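Local coordinates for protein Cag-Z (Helicobacter pylori, PDB 1S2X) that is of unknown function but is encoded on the cag pathogenicity island, which specifies a type IV secretion system, and may therefore take part in it, at residues D8-N13 against T96-T101; Y77-N82 against A128-L133; L85-R90 against N120-D125. The protein carries 1 engineered substitution. One frame throughout, in Å; residues are numbered along the deposited sequence.

Interaction 1. Residues D8-N13 against T96-T101. Engineered in segment 8-13: Asp-8 (natural residue Met).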
loop_
_atom_site.group_PDB
_atom_site.type_symbol
_atom_site.label_atom_id
_atom_site.label_comp_id
_atom_site.label_asym_id
_atom_site.label_seq_id
_atom_site.Cartn_x
_atom_site.Cartn_y
_atom_site.Cartn_z
ATOM N N ASP A 8 -2.954 -12.270 27.225
ATOM C CA ASP A 8 -3.477 -12.637 25.916
ATOM C C ASP A 8 -3.899 -11.424 25.093
ATOM O O ASP A 8 -4.777 -11.497 24.236
ATOM C CB ASP A 8 -4.661 -13.593 26.057
ATOM C CG ASP A 8 -5.649 -13.187 27.130
ATOM O OD1 ASP A 8 -5.244 -12.585 28.147
ATOM O OD2 ASP A 8 -6.856 -13.485 26.948
ATOM N N GLU A 9 -3.264 -10.285 25.341
ATOM C CA GLU A 9 -3.488 -9.126 24.479
ATOM C C GLU A 9 -2.176 -8.702 23.831
ATOM O O GLU A 9 -1.996 -7.576 23.372
ATOM C CB GLU A 9 -4.136 -7.995 25.277
ATOM C CG GLU A 9 -5.628 -7.849 24.983
ATOM C CD GLU A 9 -5.907 -7.312 23.595
ATOM O OE1 GLU A 9 -5.422 -6.200 23.283
ATOM O OE2 GLU A 9 -6.615 -7.988 22.806
ATOM N N LEU A 10 -1.243 -9.650 23.784
ATOM C CA LEU A 10 0.084 -9.502 23.223
ATOM C C LEU A 10 0.211 -10.254 21.900
ATOM O O LEU A 10 -0.615 -11.132 21.632
ATOM C CB LEU A 10 1.134 -10.059 24.185
ATOM C CG LEU A 10 1.348 -9.306 25.492
ATOM C CD1 LEU A 10 2.588 -9.827 26.206
ATOM C CD2 LEU A 10 1.447 -7.806 25.222
ATOM N N GLY A 11 1.236 -9.930 21.117
ATOM C CA GLY A 11 1.473 -10.662 19.880
ATOM C C GLY A 11 0.789 -10.009 18.690
ATOM O O GLY A 11 0.568 -10.682 17.688
ATOM N N PHE A 12 0.460 -8.736 18.839
ATOM C CA PHE A 12 -0.204 -7.934 17.813
ATOM C C PHE A 12 -1.347 -8.707 17.148
ATOM O O PHE A 12 -1.263 -8.980 15.952
ATOM C CB PHE A 12 0.823 -7.480 16.779
ATOM C CG PHE A 12 0.311 -6.364 15.881
ATOM C CD1 PHE A 12 -0.431 -5.322 16.399
ATOM C CD2 PHE A 12 0.584 -6.384 14.521
ATOM C CE1 PHE A 12 -0.901 -4.299 15.593
ATOM C CE2 PHE A 12 0.120 -5.360 13.708
ATOM C CZ PHE A 12 -0.625 -4.327 14.239
ATOM N N ASN A 13 -2.343 -9.037 17.942
ATOM C CA ASN A 13 -3.550 -9.784 17.749
ATOM C C ASN A 13 -4.327 -9.318 16.513
ATOM O O ASN A 13 -4.160 -8.184 16.085
ATOM C CB ASN A 13 -4.515 -9.622 18.934
ATOM C CG ASN A 13 -4.263 -10.563 20.087
ATOM O OD1 ASN A 13 -3.588 -11.583 19.942
ATOM N ND2 ASN A 13 -4.808 -10.224 21.256
ATOM N N THR A 96 7.447 -3.796 24.901
ATOM C CA THR A 96 7.972 -3.368 26.194
ATOM C C THR A 96 7.288 -4.132 27.328
ATOM O O THR A 96 7.985 -4.697 28.172
ATOM C CB THR A 96 7.810 -1.855 26.407
ATOM O OG1 THR A 96 8.366 -1.148 25.296
ATOM C CG2 THR A 96 8.583 -1.406 27.647
ATOM N N PHE A 97 5.965 -4.141 27.340
ATOM C CA PHE A 97 5.164 -4.809 28.355
ATOM C C PHE A 97 5.480 -6.295 28.438
ATOM O O PHE A 97 5.318 -6.892 29.506
ATOM C CB PHE A 97 3.661 -4.651 28.099
ATOM C CG PHE A 97 2.804 -5.200 29.233
ATOM C CD1 PHE A 97 2.519 -4.422 30.341
ATOM C CD2 PHE A 97 2.289 -6.482 29.176
ATOM C CE1 PHE A 97 1.743 -4.908 31.377
ATOM C CE2 PHE A 97 1.513 -6.981 30.201
ATOM C CZ PHE A 97 1.240 -6.194 31.307
ATOM N N ALA A 98 5.927 -6.912 27.345
ATOM C CA ALA A 98 6.302 -8.323 27.471
ATOM C C ALA A 98 7.636 -8.464 28.208
ATOM O O ALA A 98 7.826 -9.373 29.018
ATOM C CB ALA A 98 6.374 -8.998 26.117
ATOM N N GLU A 99 8.567 -7.562 27.914
ATOM C CA GLU A 99 9.891 -7.577 28.526
ATOM C C GLU A 99 9.797 -7.088 29.969
ATOM O O GLU A 99 10.728 -7.234 30.757
ATOM C CB GLU A 99 10.892 -6.719 27.757
ATOM C CG GLU A 99 10.948 -6.959 26.267
ATOM C CD GLU A 99 11.647 -5.848 25.507
ATOM O OE1 GLU A 99 11.359 -4.663 25.784
ATOM O OE2 GLU A 99 12.484 -6.185 24.637
ATOM N N SER A 100 8.652 -6.506 30.314
ATOM C CA SER A 100 8.445 -6.057 31.687
ATOM C C SER A 100 7.675 -7.111 32.481
ATOM O O SER A 100 7.577 -7.029 33.706
ATOM C CB SER A 100 7.684 -4.730 31.725
ATOM O OG SER A 100 8.453 -3.653 31.222
ATOM N N THR A 101 7.117 -8.082 31.759
ATOM C CA THR A 101 6.178 -9.019 32.358
ATOM C C THR A 101 6.606 -10.475 32.257
ATOM O O THR A 101 6.056 -11.310 32.979
ATOM C CB THR A 101 4.793 -8.869 31.678
ATOM O OG1 THR A 101 4.248 -7.574 31.959
ATOM C CG2 THR A 101 3.798 -9.885 32.219
#

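Interaction 2. Residues Y77-N82 against A128-L133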
loop_
_atom_site.group_PDB
_atom_site.type_symbol
_atom_site.label_atom_id
_atom_site.label_comp_id
_atom_site.label_asym_id
_atom_site.label_seq_id
_atom_site.Cartn_x
_atom_site.Cartn_y
_atom_site.Cartn_z
ATOM N N TYR A 77 -0.255 7.197 0.072
ATOM C CA TYR A 77 1.098 7.272 0.603
ATOM C C TYR A 77 1.017 7.544 2.107
ATOM O O TYR A 77 1.690 6.890 2.903
ATOM C CB TYR A 77 1.959 8.347 -0.080
ATOM C CG TYR A 77 3.374 8.399 0.466
ATOM C CD1 TYR A 77 4.276 7.390 0.168
ATOM C CD2 TYR A 77 3.829 9.426 1.285
ATOM C CE1 TYR A 77 5.571 7.398 0.646
ATOM C CE2 TYR A 77 5.124 9.447 1.775
ATOM C CZ TYR A 77 5.998 8.430 1.454
ATOM O OH TYR A 77 7.296 8.416 1.921
ATOM N N ASN A 78 0.170 8.511 2.446
ATOM C CA ASN A 78 -0.012 8.929 3.833
ATOM C C ASN A 78 -0.778 7.861 4.618
ATOM O O ASN A 78 -0.437 7.586 5.773
ATOM C CB ASN A 78 -0.720 10.271 3.934
ATOM C CG ASN A 78 -0.067 11.426 3.201
ATOM O OD1 ASN A 78 1.133 11.483 2.908
ATOM N ND2 ASN A 78 -0.893 12.419 2.879
ATOM N N TYR A 79 -1.790 7.267 3.991
ATOM C CA TYR A 79 -2.528 6.187 4.640
ATOM C C TYR A 79 -1.546 5.109 5.108
ATOM O O TYR A 79 -1.538 4.717 6.274
ATOM C CB TYR A 79 -3.597 5.571 3.728
ATOM C CG TYR A 79 -4.102 4.247 4.271
ATOM C CD1 TYR A 79 -4.973 4.198 5.355
ATOM C CD2 TYR A 79 -3.702 3.044 3.708
ATOM C CE1 TYR A 79 -5.427 2.989 5.849
ATOM C CE2 TYR A 79 -4.150 1.831 4.199
ATOM C CZ TYR A 79 -5.016 1.808 5.276
ATOM O OH TYR A 79 -5.465 0.594 5.759
ATOM N N LEU A 80 -0.694 4.634 4.202
ATOM C CA LEU A 80 0.269 3.606 4.571
ATOM C C LEU A 80 1.248 4.058 5.646
ATOM O O LEU A 80 1.533 3.263 6.550
ATOM C CB LEU A 80 1.047 3.138 3.337
ATOM C CG LEU A 80 0.164 2.316 2.385
ATOM C CD1 LEU A 80 0.890 2.064 1.079
ATOM C CD2 LEU A 80 -0.258 1.031 3.092
ATOM N N ASN A 81 1.747 5.288 5.544
ATOM C CA ASN A 81 2.663 5.777 6.579
ATOM C C ASN A 81 1.974 5.782 7.939
ATOM O O ASN A 81 2.521 5.320 8.938
ATOM C CB ASN A 81 3.187 7.174 6.228
ATOM C CG ASN A 81 4.322 7.618 7.124
ATOM O OD1 ASN A 81 5.500 7.548 6.747
ATOM N ND2 ASN A 81 3.992 8.088 8.327
ATOM N N ASN A 82 0.759 6.317 8.010
ATOM C CA ASN A 82 -0.010 6.358 9.243
ATOM C C ASN A 82 -0.218 4.963 9.827
ATOM O O ASN A 82 -0.019 4.726 11.012
ATOM C CB ASN A 82 -1.378 6.987 9.005
ATOM C CG ASN A 82 -1.254 8.434 8.562
ATOM O OD1 ASN A 82 -0.141 8.960 8.506
ATOM N ND2 ASN A 82 -2.390 9.051 8.252
ATOM N N ALA A 128 0.836 -3.926 -0.310
ATOM C CA ALA A 128 0.559 -4.640 -1.559
ATOM C C ALA A 128 -0.859 -4.404 -2.052
ATOM O O ALA A 128 -1.188 -4.322 -3.234
ATOM C CB ALA A 128 0.775 -6.134 -1.381
ATOM N N ARG A 129 -1.783 -4.284 -1.107
ATOM C CA ARG A 129 -3.159 -4.030 -1.520
ATOM C C ARG A 129 -3.261 -2.653 -2.163
ATOM O O ARG A 129 -3.871 -2.431 -3.208
ATOM C CB ARG A 129 -4.038 -4.187 -0.282
ATOM C CG ARG A 129 -5.467 -3.710 -0.476
ATOM C CD ARG A 129 -6.305 -4.057 0.750
ATOM N NE ARG A 129 -6.305 -2.943 1.699
ATOM C CZ ARG A 129 -7.109 -1.892 1.588
ATOM N NH1 ARG A 129 -7.972 -1.808 0.587
ATOM N NH2 ARG A 129 -7.052 -0.923 2.488
ATOM N N ILE A 130 -2.640 -1.677 -1.496
ATOM C CA ILE A 130 -2.657 -0.308 -1.989
ATOM C C ILE A 130 -1.861 -0.248 -3.291
ATOM O O ILE A 130 -2.278 0.467 -4.204
ATOM C CB ILE A 130 -2.096 0.713 -0.997
ATOM C CG1 ILE A 130 -3.163 1.354 -0.093
ATOM C CG2 ILE A 130 -1.337 1.809 -1.723
ATOM C CD1 ILE A 130 -4.098 0.357 0.550
ATOM N N SER A 131 -0.753 -0.994 -3.337
ATOM C CA SER A 131 0.027 -1.021 -4.566
ATOM C C SER A 131 -0.783 -1.560 -5.752
ATOM O O SER A 131 -0.759 -0.977 -6.840
ATOM C CB SER A 131 1.283 -1.868 -4.397
ATOM O OG SER A 131 2.018 -1.817 -5.609
ATOM N N ASP A 132 -1.501 -2.653 -5.551
ATOM C CA ASP A 132 -2.394 -3.217 -6.559
ATOM C C ASP A 132 -3.477 -2.229 -6.967
ATOM O O ASP A 132 -3.795 -2.067 -8.144
ATOM C CB ASP A 132 -3.036 -4.499 -6.018
ATOM C CG ASP A 132 -2.113 -5.696 -6.005
ATOM O OD1 ASP A 132 -2.472 -6.713 -5.378
ATOM O OD2 ASP A 132 -1.028 -5.653 -6.614
ATOM N N LEU A 133 -4.082 -1.514 -6.019
ATOM C CA LEU A 133 -5.090 -0.534 -6.401
ATOM C C LEU A 133 -4.510 0.581 -7.261
ATOM O O LEU A 133 -5.111 1.019 -8.238
ATOM C CB LEU A 133 -5.733 0.054 -5.139
ATOM C CG LEU A 133 -6.720 1.211 -5.313
ATOM C CD1 LEU A 133 -8.041 0.738 -5.897
ATOM C CD2 LEU A 133 -6.935 1.895 -3.961
#

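Interaction 3. Residues L85-R90 against N120-D125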
loop_
_atom_site.group_PDB
_atom_site.type_symbol
_atom_site.label_atom_id
_atom_site.label_comp_id
_atom_site.label_asym_id
_atom_site.label_seq_id
_atom_site.Cartn_x
_atom_site.Cartn_y
_atom_site.Cartn_z
ATOM N N LEU A 85 3.088 3.406 11.057
ATOM C CA LEU A 85 3.499 4.059 12.291
ATOM C C LEU A 85 2.683 3.524 13.466
ATOM O O LEU A 85 3.242 3.121 14.488
ATOM C CB LEU A 85 3.366 5.573 12.155
ATOM C CG LEU A 85 3.873 6.409 13.334
ATOM C CD1 LEU A 85 5.365 6.208 13.548
ATOM C CD2 LEU A 85 3.549 7.877 13.118
ATOM N N ALA A 86 1.369 3.535 13.275
ATOM C CA ALA A 86 0.407 3.131 14.282
ATOM C C ALA A 86 0.619 1.671 14.705
ATOM O O ALA A 86 0.414 1.389 15.888
ATOM C CB ALA A 86 -1.033 3.301 13.824
ATOM N N SER A 87 1.003 0.833 13.765
ATOM C CA SER A 87 1.304 -0.579 13.937
ATOM C C SER A 87 2.599 -0.740 14.738
ATOM O O SER A 87 2.705 -1.592 15.617
ATOM C CB SER A 87 1.428 -1.280 12.580
ATOM O OG SER A 87 0.172 -1.479 11.954
ATOM N N TYR A 88 3.577 0.100 14.412
ATOM C CA TYR A 88 4.871 0.133 15.070
ATOM C C TYR A 88 4.748 0.520 16.546
ATOM O O TYR A 88 5.370 -0.084 17.405
ATOM C CB TYR A 88 5.798 1.143 14.405
ATOM C CG TYR A 88 7.124 1.340 15.104
ATOM C CD1 TYR A 88 7.439 2.549 15.707
ATOM C CD2 TYR A 88 8.061 0.318 15.150
ATOM C CE1 TYR A 88 8.649 2.739 16.348
ATOM C CE2 TYR A 88 9.273 0.502 15.786
ATOM C CZ TYR A 88 9.564 1.709 16.379
ATOM O OH TYR A 88 10.772 1.882 17.014
ATOM N N ASN A 89 3.927 1.535 16.761
ATOM C CA ASN A 89 3.639 2.105 18.060
ATOM C C ASN A 89 2.923 1.093 18.945
ATOM O O ASN A 89 3.201 1.039 20.143
ATOM C CB ASN A 89 2.811 3.371 17.888
ATOM C CG ASN A 89 3.633 4.566 17.442
ATOM O OD1 ASN A 89 3.072 5.597 17.058
ATOM N ND2 ASN A 89 4.954 4.457 17.493
ATOM N N ARG A 90 2.027 0.302 18.369
ATOM C CA ARG A 90 1.348 -0.770 19.101
ATOM C C ARG A 90 2.309 -1.900 19.445
ATOM O O ARG A 90 2.410 -2.371 20.579
ATOM C CB ARG A 90 0.177 -1.297 18.275
ATOM C CG ARG A 90 -0.624 -2.436 18.871
ATOM C CD ARG A 90 -0.901 -2.247 20.354
ATOM N NE ARG A 90 -1.219 -3.520 21.008
ATOM C CZ ARG A 90 -1.863 -3.622 22.164
ATOM N NH1 ARG A 90 -2.105 -4.819 22.676
ATOM N NH2 ARG A 90 -2.270 -2.540 22.814
ATOM N N ASN A 120 5.351 -7.288 10.408
ATOM C CA ASN A 120 5.896 -7.359 9.061
ATOM C C ASN A 120 4.803 -7.722 8.051
ATOM O O ASN A 120 4.768 -7.152 6.962
ATOM C CB ASN A 120 7.031 -8.373 8.954
ATOM C CG ASN A 120 7.819 -8.188 7.666
ATOM O OD1 ASN A 120 8.102 -7.053 7.278
ATOM N ND2 ASN A 120 8.187 -9.269 6.988
ATOM N N ASN A 121 3.944 -8.659 8.421
ATOM C CA ASN A 121 2.946 -9.234 7.534
ATOM C C ASN A 121 1.712 -8.375 7.360
ATOM O O ASN A 121 1.146 -8.253 6.259
ATOM C CB ASN A 121 2.553 -10.628 8.069
ATOM C CG ASN A 121 3.704 -11.585 7.770
ATOM O OD1 ASN A 121 3.867 -12.605 8.425
ATOM N ND2 ASN A 121 4.493 -11.220 6.767
ATOM N N PHE A 122 1.279 -7.764 8.464
ATOM C CA PHE A 122 0.102 -6.903 8.361
ATOM C C PHE A 122 0.420 -5.660 7.539
ATOM O O PHE A 122 -0.382 -5.210 6.719
ATOM C CB PHE A 122 -0.359 -6.556 9.766
ATOM C CG PHE A 122 -1.399 -5.455 9.869
ATOM C CD1 PHE A 122 -1.030 -4.170 10.211
ATOM C CD2 PHE A 122 -2.737 -5.706 9.627
ATOM C CE1 PHE A 122 -1.974 -3.165 10.306
ATOM C CE2 PHE A 122 -3.686 -4.710 9.737
ATOM C CZ PHE A 122 -3.308 -3.428 10.090
ATOM N N THR A 123 1.605 -5.075 7.743
ATOM C CA THR A 123 1.919 -3.840 7.036
ATOM C C THR A 123 2.221 -4.126 5.568
ATOM O O THR A 123 1.704 -3.413 4.706
ATOM C CB THR A 123 3.116 -3.066 7.620
ATOM O OG1 THR A 123 4.258 -3.919 7.676
ATOM C CG2 THR A 123 2.818 -2.615 9.041
ATOM N N CYS A 124 3.037 -5.145 5.337
ATOM C CA CYS A 124 3.419 -5.523 3.975
ATOM C C CYS A 124 2.212 -5.937 3.143
ATOM O O CYS A 124 2.155 -5.689 1.934
ATOM C CB CYS A 124 4.478 -6.625 4.013
ATOM S SG CYS A 124 6.152 -5.985 4.296
ATOM N N ASP A 125 1.201 -6.562 3.741
ATOM C CA ASP A 125 0.010 -6.901 2.967
ATOM C C ASP A 125 -0.790 -5.643 2.675
ATOM O O ASP A 125 -1.430 -5.508 1.634
ATOM C CB ASP A 125 -0.885 -7.905 3.687
ATOM C CG ASP A 125 -0.281 -9.292 3.796
ATOM O OD1 ASP A 125 0.782 -9.553 3.198
ATOM O OD2 ASP A 125 -0.885 -10.135 4.506
#

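Interaction 1. Residues D8-N13 against T96-T101
The Phe-97 ring meets Leu-10 obliquely: methyl CD2 of Leu-10 comes to 4.3 Å from CD2 of Phe-97, approaching from the side of the ring plane opposite the Thr-101 hydroxyl. One face of the Phe-97 ring carries that hydroxyl, with OG1 of Thr-101 sitting 3.2 Å above the plane and over the ring centre. Its proton is directed elsewhere, since OG1 of Thr-101 donates to the main-chain O of Phe-97 over 2.8 Å, in the carbonyl plane. That bond fixes the hydroxyl and leaves OG1 over the ring. The second branch of Leu-10 does the closer touching, CD1 packing against CB of Ala-98 at 3.9 Å. With CG anti to the carbonyl carbon (chi1 -68°), the leucine carries its branch point toward the helix; from there the two methyls part, CD2 to Phe-97 and CD1 to Ala-98.

In the all-helical fold of Cag-Z, this is where the loop that leads into helix 14-23 touches the last turns of helix 74-101 through Leu-10. Phe-111 of helix 105-135 also packs on Leu-10, and Glu-94 accepts a hydrogen bond from the main-chain N of Phe-12.

The loop is braced from within by Asn-13. This residue occupies the N-cap position, yet its amide turns back to the chain before it: ND2 of Asn-13 donates to O of the engineered Asp-8 at 3.2 Å and to OE2 of Glu-9 at 3.3 Å. Both acceptors lie in the Asn-13 amide plane, although the Glu-9 carboxylate is met from well above its own plane.

Interaction 2. Residues Y77-N82 against A128-L133
Ile-130 fits against Leu-80 and Tyr-79 where the two arms of a helical hairpin, helices 74-101 and 105-135, run side by side. The short segments are almost exactly antiparallel, at 175°, with their axes 10.9 Å apart, and a modest apolar seam joins them.

Ile-130 uses both of its branches. Methyl CG2 of Ile-130 lies 3.6 Å from CD1 of Leu-80, the two side chains sliding past one another in opposite directions, while the longer branch turns to the tyrosine and sets CD1 of Ile-130 3.9 Å from CE2 of Tyr-79. A chi1 of -93° places this isoleucine about 30° off the staggered position. Leu-80 also rests on Leu-168 and Ile-171 of helix 161-183, the third helix of the bundle here.

With CG anti to the backbone N, Tyr-79 sends its ring across Ile-130 at a slant, and its hydroxyl on to Arg-129; the isoleucine methyl approaches the ring obliquely. The arginine starts out extended and then bends at chi3 (92°), which swings its guanidinium back over its own helix neighbour: CD1 of Ile-130 lies 3.7 Å above the guanidinium plane of Arg-129, offset toward the rim. Glu-126 holds both polar ends, accepting a hydrogen bond from OH of Tyr-79 through one carboxylate oxygen and a salt bridge from NE of Arg-129 through the other. The ring and guanidinium planes stand nearly perpendicular, and OH of Tyr-79 lies at the guanidinium edge, 3.9 Å from NH2 of Arg-129.

Interaction 3. Residues L85-R90 against N120-D125
Ser-87 faces Phe-122 and Thr-123 across the hairpin formed by helices 74-101 and 105-135, and nearly all of the contact passes through this one small side chain. The CA atoms of Ser-87 and Thr-123 are 7.7 Å apart, and the short side chains of these two residues meet there.

The polar-to-aromatic contact is the closest. OG of Ser-87 lies near the plane of the Phe-122 ring and at its edge, 3.2 Å from CE1 and 3.4 Å from CD1 of Phe-122, so the oxygen meets ring hydrogens rather than the pi face. A partly negative oxygen against the partly positive rim of a ring is likely to be mildly favourable. In Phe-122, CG anti to the backbone N (chi1 168°) swings the ring toward the serine, and a chi2 of -100° turns its edge to OG. Beyond the pair, Ile-20 of helix 14-23 rests on Ser-87 and Leu-21 of the same helix on the phenylalanine.

The two hydroxyls bond within their own helices, and none links the two segments. The hydroxyl of Ser-87 is bonded to the main-chain O of Leu-83, one turn earlier, and that of Thr-123 likewise to the O of Phe-119. Each buried hydroxyl therefore finds its acceptor in its own helix, which lets the serine oxygen sit beside carbon atoms without being left unsatisfied.

Apolar packing completes the contact. Thr-123 has chi1 55°, with OG1 between the backbone N and the carbonyl carbon; this puts the methyl anti to the carbonyl carbon and pointing at the opposite helix. Ile-175 of helix 161-183 also touches this threonine. CG2 of Thr-123 ends 4.0 Å from CB of Ser-87 and 4.1 Å from OG of Ser-87.

All three contacts use helix 74-101. Interactions 2 and 3 join it to helix 105-135 at successive levels of one hairpin, their centres 12 Å apart, interaction 2 close to the centre of the chain and interaction 3 further toward the hairpin's turn. Interaction 1 lies beyond, 15 Å from interaction 3 and 27 Å from interaction 2 between centres. Interactions 2 and 3 adjoin along both helices with no other touch between them, whereas interactions 1 and 3 meet through space: the Phe-12 ring bridges the two, with CZ of Phe-12 3.7 Å from OG of Ser-87 and CE2 of Phe-12 3.9 Å from CD1 of Phe-122. The N-terminal loop thereby packs on both arms of the hairpin.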